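Long-range contact in blue-light receptor of the BLUF-family (Rhodobacter sphaeroides, PDB 2BYC), which probably senses blue light through a bound flavin, acting as a BLUF-family photoreceptor in bacterial signalling: residues L43-V51 with D109-G117. Numbering follows the deposited sequence.
Sequences LLYNGVHFV and DLERLDLSG. With FMN (flavin mononucleotide), chain C.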
loop_
_atom_site.group_PDB
_atom_site.type_symbol
_atom_site.label_atom_id
_atom_site.label_comp_id
_atom_site.label_asym_id
_atom_site.label_seq_id
_atom_site.Cartn_x
_atom_site.Cartn_y
_atom_site.Cartn_z
ATOM N N LEU A 43 1.785 -1.788 -2.134
ATOM C CA LEU A 43 1.990 -0.503 -2.725
ATOM C C LEU A 43 1.708 -0.565 -4.188
ATOM O O LEU A 43 2.271 -1.394 -4.924
ATOM C CB LEU A 43 3.414 -0.194 -2.539
ATOM C CG LEU A 43 4.067 1.084 -3.082
ATOM C CD1 LEU A 43 3.378 2.313 -2.542
ATOM C CD2 LEU A 43 5.567 1.074 -2.832
ATOM N N LEU A 44 0.822 0.293 -4.652
ATOM C CA LEU A 44 0.441 0.257 -6.051
ATOM C C LEU A 44 1.161 1.438 -6.650
ATOM O O LEU A 44 1.110 2.494 -6.089
ATOM C CB LEU A 44 -1.103 0.350 -6.249
ATOM C CG LEU A 44 -1.953 -0.735 -5.577
ATOM C CD1 LEU A 44 -2.050 -0.608 -4.126
ATOM C CD2 LEU A 44 -3.326 -0.567 -5.991
ATOM N N TYR A 45 1.757 1.246 -7.815
ATOM C CA TYR A 45 2.506 2.283 -8.440
ATOM C C TYR A 45 2.123 2.257 -9.940
ATOM O O TYR A 45 2.222 1.209 -10.540
ATOM C CB TYR A 45 3.979 2.097 -8.183
ATOM C CG TYR A 45 4.820 2.924 -9.132
ATOM C CD1 TYR A 45 4.943 4.306 -8.984
ATOM C CD2 TYR A 45 5.450 2.301 -10.211
ATOM C CE1 TYR A 45 5.704 5.062 -9.897
ATOM C CE2 TYR A 45 6.192 3.018 -11.096
ATOM C CZ TYR A 45 6.303 4.370 -10.962
ATOM O OH TYR A 45 7.070 5.017 -11.928
ATOM N N ASN A 46 1.663 3.378 -10.523
ATOM C CA ASN A 46 1.202 3.353 -11.962
ATOM C C ASN A 46 1.981 4.352 -12.738
ATOM O O ASN A 46 1.675 4.601 -13.900
ATOM C CB ASN A 46 -0.281 3.716 -12.071
ATOM C CG ASN A 46 -0.573 5.174 -11.663
ATOM O OD1 ASN A 46 -1.667 5.658 -11.797
ATOM N ND2 ASN A 46 0.387 5.830 -11.163
ATOM N N GLY A 47 3.004 4.901 -12.103
ATOM C CA GLY A 47 3.848 5.867 -12.756
ATOM C C GLY A 47 3.493 7.301 -12.403
ATOM O O GLY A 47 4.280 8.192 -12.651
ATOM N N VAL A 48 2.320 7.528 -11.835
ATOM C CA VAL A 48 1.890 8.903 -11.536
ATOM C C VAL A 48 1.515 9.099 -10.084
ATOM O O VAL A 48 1.756 10.151 -9.521
ATOM C CB VAL A 48 0.680 9.272 -12.425
ATOM C CG1 VAL A 48 0.204 10.703 -12.246
ATOM C CG2 VAL A 48 1.040 9.010 -13.899
ATOM N N HIS A 49 0.881 8.084 -9.517
ATOM C CA HIS A 49 0.320 8.122 -8.162
ATOM C C HIS A 49 0.822 6.843 -7.482
ATOM O O HIS A 49 1.152 5.924 -8.176
ATOM C CB HIS A 49 -1.182 8.035 -8.238
ATOM C CG HIS A 49 -1.809 9.324 -8.661
ATOM N ND1 HIS A 49 -1.709 10.473 -7.894
ATOM C CD2 HIS A 49 -2.439 9.684 -9.798
ATOM C CE1 HIS A 49 -2.322 11.465 -8.514
ATOM N NE2 HIS A 49 -2.782 11.006 -9.667
ATOM N N PHE A 50 0.979 6.838 -6.164
ATOM C CA PHE A 50 1.085 5.556 -5.381
ATOM C C PHE A 50 -0.199 5.469 -4.636
ATOM O O PHE A 50 -0.784 6.504 -4.243
ATOM C CB PHE A 50 2.120 5.768 -4.296
ATOM C CG PHE A 50 3.545 5.754 -4.761
ATOM C CD1 PHE A 50 4.385 6.865 -4.558
ATOM C CD2 PHE A 50 4.081 4.650 -5.383
ATOM C CE1 PHE A 50 5.758 6.809 -4.948
ATOM C CE2 PHE A 50 5.412 4.620 -5.784
ATOM C CZ PHE A 50 6.248 5.723 -5.535
ATOM N N VAL A 51 -0.673 4.237 -4.462
ATOM C CA VAL A 51 -1.749 3.948 -3.503
ATOM C C VAL A 51 -1.101 2.918 -2.609
ATOM O O VAL A 51 -0.575 1.957 -3.074
ATOM C CB VAL A 51 -3.046 3.448 -4.194
ATOM C CG1 VAL A 51 -4.041 3.033 -3.153
ATOM C CG2 VAL A 51 -3.694 4.647 -5.043
ATOM N N ASP A 109 -9.592 -1.322 -14.949
ATOM C CA ASP A 109 -10.342 -0.042 -14.850
ATOM C C ASP A 109 -9.863 0.912 -13.747
ATOM O O ASP A 109 -10.225 2.093 -13.730
ATOM C CB ASP A 109 -11.829 -0.300 -14.667
ATOM C CG ASP A 109 -12.414 -1.176 -15.774
ATOM O OD1 ASP A 109 -12.497 -0.664 -16.934
ATOM O OD2 ASP A 109 -12.766 -2.359 -15.474
ATOM N N LEU A 110 -9.017 0.403 -12.857
ATOM C CA LEU A 110 -8.499 1.162 -11.721
ATOM C C LEU A 110 -7.032 1.611 -11.884
ATOM O O LEU A 110 -6.485 2.246 -10.980
ATOM C CB LEU A 110 -8.721 0.383 -10.425
ATOM C CG LEU A 110 -10.182 0.002 -10.244
ATOM C CD1 LEU A 110 -10.371 -1.464 -10.623
ATOM C CD2 LEU A 110 -10.680 0.226 -8.810
ATOM N N GLU A 111 -6.435 1.315 -13.041
ATOM C CA GLU A 111 -5.011 1.546 -13.299
ATOM C C GLU A 111 -4.660 3.018 -13.037
ATOM O O GLU A 111 -3.536 3.334 -12.664
ATOM C CB GLU A 111 -4.615 1.069 -14.732
ATOM C CG GLU A 111 -3.338 1.735 -15.361
ATOM C CD GLU A 111 -3.390 1.958 -16.908
ATOM O OE1 GLU A 111 -3.956 1.126 -17.671
ATOM O OE2 GLU A 111 -2.828 2.982 -17.369
ATOM N N ARG A 112 -5.639 3.915 -13.196
ATOM C CA ARG A 112 -5.374 5.315 -13.010
ATOM C C ARG A 112 -5.178 5.627 -11.533
ATOM O O ARG A 112 -4.524 6.623 -11.206
ATOM C CB ARG A 112 -6.457 6.229 -13.627
ATOM C CG ARG A 112 -6.327 6.353 -15.175
ATOM C CD ARG A 112 -6.796 7.721 -15.727
ATOM N NE ARG A 112 -7.231 7.545 -17.125
ATOM C CZ ARG A 112 -7.995 8.375 -17.846
ATOM N NH1 ARG A 112 -8.453 9.515 -17.344
ATOM N NH2 ARG A 112 -8.313 8.035 -19.099
ATOM N N LEU A 113 -5.769 4.814 -10.649
ATOM C CA LEU A 113 -5.605 5.063 -9.182
ATOM C C LEU A 113 -6.108 6.476 -8.772
ATOM O O LEU A 113 -5.467 7.258 -8.000
ATOM C CB LEU A 113 -4.157 4.879 -8.788
ATOM C CG LEU A 113 -3.559 3.493 -8.972
ATOM C CD1 LEU A 113 -2.195 3.526 -8.292
ATOM C CD2 LEU A 113 -4.448 2.521 -8.287
ATOM N N ASP A 114 -7.270 6.790 -9.289
ATOM C CA ASP A 114 -7.806 8.087 -9.035
ATOM C C ASP A 114 -8.538 8.000 -7.736
ATOM O O ASP A 114 -8.575 9.006 -7.019
ATOM C CB ASP A 114 -8.653 8.604 -10.172
ATOM C CG ASP A 114 -7.907 9.625 -10.980
ATOM O OD1 ASP A 114 -7.088 10.316 -10.319
ATOM O OD2 ASP A 114 -8.077 9.732 -12.243
ATOM N N LEU A 115 -8.990 6.774 -7.407
ATOM C CA LEU A 115 -9.894 6.480 -6.289
ATOM C C LEU A 115 -11.156 7.361 -6.258
ATOM O O LEU A 115 -11.569 7.768 -5.185
ATOM C CB LEU A 115 -9.180 6.587 -4.908
ATOM C CG LEU A 115 -8.286 5.493 -4.294
ATOM C CD1 LEU A 115 -7.528 4.619 -5.250
ATOM C CD2 LEU A 115 -7.373 6.162 -3.280
ATOM N N SER A 116 -11.766 7.657 -7.404
ATOM C CA SER A 116 -12.942 8.519 -7.395
ATOM C C SER A 116 -14.177 7.726 -7.126
ATOM O O SER A 116 -15.149 8.240 -6.579
ATOM C CB SER A 116 -13.126 9.131 -8.751
ATOM O OG SER A 116 -11.885 9.515 -9.274
ATOM N N GLY A 117 -14.151 6.480 -7.578
ATOM C CA GLY A 117 -15.186 5.528 -7.253
ATOM C C GLY A 117 -15.207 5.303 -5.760
ATOM O O GLY A 117 -14.125 5.280 -5.116
HETATM N N1 FMN C . 9.152 2.679 4.345
HETATM C C2 FMN C . 8.794 1.602 5.125
HETATM O O2 FMN C . 9.546 1.227 6.056
HETATM N N3 FMN C . 7.640 0.925 4.906
HETATM C C4 FMN C . 6.876 1.333 3.870
HETATM O O4 FMN C . 5.830 0.793 3.700
HETATM C C4A FMN C . 7.220 2.423 3.064
HETATM N N5 FMN C . 6.398 2.805 2.017
HETATM C C5A FMN C . 6.689 3.945 1.252
HETATM C C6 FMN C . 5.855 4.354 0.235
HETATM C C7 FMN C . 6.150 5.447 -0.593
HETATM C C7M FMN C . 5.125 5.966 -1.611
HETATM C C8 FMN C . 7.310 6.150 -0.346
HETATM C C8M FMN C . 7.681 7.390 -1.143
HETATM C C9 FMN C . 8.158 5.757 0.687
HETATM C C9A FMN C . 7.835 4.630 1.502
HETATM N N10 FMN C . 8.691 4.205 2.544
HETATM C C10 FMN C . 8.351 3.108 3.327
HETATM C "C1'" FMN C . 10.094 4.696 2.662
HETATM C "C2'" FMN C . 10.074 5.410 3.993
HETATM O "O2'" FMN C . 9.611 6.679 3.628
HETATM C "C3'" FMN C . 11.415 5.483 4.744
HETATM O "O3'" FMN C . 12.243 6.387 4.085
HETATM C "C4'" FMN C . 12.180 4.180 4.918
HETATM O "O4'" FMN C . 11.553 3.252 5.829
HETATM C "C5'" FMN C . 13.562 4.491 5.500
HETATM O "O5'" FMN C . 14.664 4.481 4.590
HETATM P P FMN C . 16.083 4.455 5.338
HETATM O O1P FMN C . 17.244 4.301 4.344
HETATM O O2P FMN C . 16.154 5.804 6.042
HETATM O O3P FMN C . 15.920 3.287 6.280
#
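The His49 ring meets the loop 109-117 obliquely, with Arg112 O, Leu113 O and Asp114 OD1 around it and CD2 4.0 Å from Arg112 O. It sits on a beta hairpin of the BLUF domain, whose strands 40-45 and 49-55 are joined by the turn 46-48. On the flavin side of the hairpin, the methyl C7M of FMN lies over one face of the Phe50 ring, offset toward its rim and 3.2 Å from CD1, while Leu44 O lies in plane at the ring edge. Gly47 N sits 3.4 Å above the Tyr45 ring, over its centre. Leu44, Asn46, His49 and Val51 point to the other side of the sheet, where the loop between helices 100-106 and 120-131 covers them. A type I beta turn, Leu110 to Leu113, closed by Leu113 N to Leu110 O (2.7 Å), presents Leu113 to the hairpin. With its CG anti to the carbonyl carbon (chi1 -63°), this leucine reaches between Leu44 and Val51, themselves paired by two backbone hydrogen bonds. Its CD1 lies 3.9 Å from Leu44 CB, and its CD2 touches Leu44 CD2. Leu103 of helix 100-106 also packs on it, and helix 120-131 covers Leu44 through Leu124 and Ile128. The carbonyl O of Leu113 is buried without a partner in the model. Val51 CG2 meets two leucines, Leu113 CD1 at 3.7 Å and Leu115 CD1 at 3.8 Å.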